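Local coordinates for lipoprotein (PDB 7ADK) that probably acts as a serine peptidase of the mycoplasma DUF31 family in the PA clan, whose characterised members cleave immunoglobulins, at residues 627-632 / 764-769. Sequence-based numbering, arbitrary orientation.
Sequences NDLDSL and RTKDNK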
# COMPACT_ATOMS: atom_id res chain seq x y z
N ASN B 627 -33.77 0.53 4.38
CA ASN B 627 -34.29 -0.08 5.59
C ASN B 627 -33.86 -1.55 5.80
O ASN B 627 -34.28 -2.17 6.77
CB ASN B 627 -35.82 0.07 5.62
CG ASN B 627 -36.29 1.45 5.22
OD1 ASN B 627 -36.26 1.81 4.05
ND2 ASN B 627 -36.72 2.27 6.14
N ASP B 628 -33.05 -2.11 4.90
CA ASP B 628 -32.36 -3.36 5.17
C ASP B 628 -31.44 -3.19 6.39
O ASP B 628 -30.76 -2.17 6.52
CB ASP B 628 -31.53 -3.83 3.97
CG ASP B 628 -32.31 -4.30 2.74
OD1 ASP B 628 -33.48 -4.71 2.87
OD2 ASP B 628 -31.74 -4.31 1.63
N LEU B 629 -31.36 -4.19 7.26
CA LEU B 629 -30.26 -4.33 8.19
C LEU B 629 -28.98 -4.68 7.42
O LEU B 629 -29.00 -5.26 6.34
CB LEU B 629 -30.57 -5.34 9.29
CG LEU B 629 -31.05 -4.68 10.59
CD1 LEU B 629 -32.38 -3.95 10.44
CD2 LEU B 629 -31.20 -5.71 11.70
N ASP B 630 -27.89 -4.21 8.00
CA ASP B 630 -26.54 -4.18 7.47
C ASP B 630 -25.68 -5.11 8.31
O ASP B 630 -25.88 -5.22 9.51
CB ASP B 630 -25.99 -2.77 7.64
CG ASP B 630 -26.63 -1.74 6.72
OD1 ASP B 630 -26.63 -1.98 5.50
OD2 ASP B 630 -27.03 -0.65 7.18
N SER B 631 -24.67 -5.73 7.73
CA SER B 631 -23.55 -6.22 8.52
C SER B 631 -22.41 -5.22 8.42
O SER B 631 -21.96 -4.85 7.34
CB SER B 631 -23.14 -7.62 8.09
OG SER B 631 -24.18 -8.56 8.25
N LEU B 632 -21.91 -4.78 9.57
CA LEU B 632 -20.76 -3.89 9.69
C LEU B 632 -19.57 -4.69 10.19
O LEU B 632 -19.66 -5.32 11.24
CB LEU B 632 -21.02 -2.73 10.66
CG LEU B 632 -22.08 -1.68 10.29
CD1 LEU B 632 -21.94 -1.29 8.84
CD2 LEU B 632 -23.51 -2.11 10.58
N ARG B 764 -21.28 -6.60 13.19
CA ARG B 764 -22.35 -5.86 13.87
C ARG B 764 -23.48 -5.55 12.94
O ARG B 764 -23.36 -5.73 11.74
CB ARG B 764 -21.82 -4.55 14.46
CG ARG B 764 -20.51 -4.76 15.18
CD ARG B 764 -20.15 -3.54 15.99
NE ARG B 764 -18.82 -3.71 16.55
CZ ARG B 764 -18.26 -3.02 17.49
NH1 ARG B 764 -18.82 -2.00 18.03
NH2 ARG B 764 -17.10 -3.37 17.90
N THR B 765 -24.55 -5.01 13.47
CA THR B 765 -25.62 -4.41 12.68
C THR B 765 -25.96 -2.99 13.14
O THR B 765 -25.42 -2.52 14.13
CB THR B 765 -26.81 -5.35 12.56
OG1 THR B 765 -27.59 -4.96 11.46
CG2 THR B 765 -27.68 -5.40 13.79
N LYS B 766 -26.81 -2.32 12.36
CA LYS B 766 -26.98 -0.86 12.21
C LYS B 766 -26.82 0.01 13.45
O LYS B 766 -26.17 1.05 13.37
CB LYS B 766 -28.37 -0.58 11.65
CG LYS B 766 -28.55 -1.00 10.19
CD LYS B 766 -29.96 -0.71 9.66
CE LYS B 766 -30.39 0.76 9.80
NZ LYS B 766 -31.74 1.00 9.26
N ASP B 767 -27.43 -0.36 14.58
CA ASP B 767 -27.45 0.48 15.78
C ASP B 767 -26.37 0.08 16.81
O ASP B 767 -26.56 0.24 18.02
CB ASP B 767 -28.86 0.57 16.37
CG ASP B 767 -29.36 -0.70 17.04
OD1 ASP B 767 -29.36 -1.78 16.40
OD2 ASP B 767 -29.78 -0.63 18.22
N ASN B 768 -25.24 -0.42 16.32
CA ASN B 768 -24.12 -0.92 17.11
C ASN B 768 -24.48 -2.15 17.95
O ASN B 768 -24.16 -2.24 19.14
CB ASN B 768 -23.43 0.24 17.85
CG ASN B 768 -21.97 0.00 18.15
OD1 ASN B 768 -21.34 -0.89 17.60
ND2 ASN B 768 -21.36 0.79 19.00
N LYS B 769 -25.18 -3.11 17.33
CA LYS B 769 -25.51 -4.42 17.90
C LYS B 769 -24.55 -5.49 17.39
O LYS B 769 -24.55 -5.83 16.22
CB LYS B 769 -26.95 -4.81 17.57
CG LYS B 769 -27.98 -4.25 18.55
CD LYS B 769 -29.38 -4.75 18.21
CE LYS B 769 -30.45 -4.27 19.21
NZ LYS B 769 -31.08 -3.00 18.80
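A first torsion of -160° at Thr765 swings OG1 opposite its own backbone N and points it at the carbonyl of Asp630. The hydroxyl donates there, OG1 to Asp630 O 2.6 Å, arriving in the carbonyl plane. Leu629 lies obliquely across the same hydroxyl, its CG 3.6 Å from Thr765 OG1, with CD2 near the threonine methyl. At Leu632 and Arg764 the backbones pair as a single antiparallel, hydrogen-bonded bridge: Leu632 N reaches Arg764 O at 2.8 Å, almost straight at the hydrogen but from above the carbonyl plane, and Arg764 N returns a bond to Leu632 O. Leu632 CD2 folds back over the peptide linking Thr765 to Lys766, 3.7 Å from Thr765 C. Lys766 passes the other chain with its methylenes: CD lies 3.6 Å from Asp628 O, and CG packs 3.4 Å from Asp630 OD2. Its chain bends at chi3 (56°) and NZ makes no contact with that carboxylate, whose OD2 is instead salt-bridged to Arg274 and Lys693. Thr765 O takes backbone bonds from Asn768 N (weak) and Lys769 N, a G1 beta bulge with Asn768 left-handed. The bulge closes the tight hairpin between strands 761-765 and 769-778. The long loop between helices 603-606 and 651-655 meets the end of strand 761-765 through the single bridge, with Phe596 and Phe609 packed beside Thr765 and Leu629 respectively.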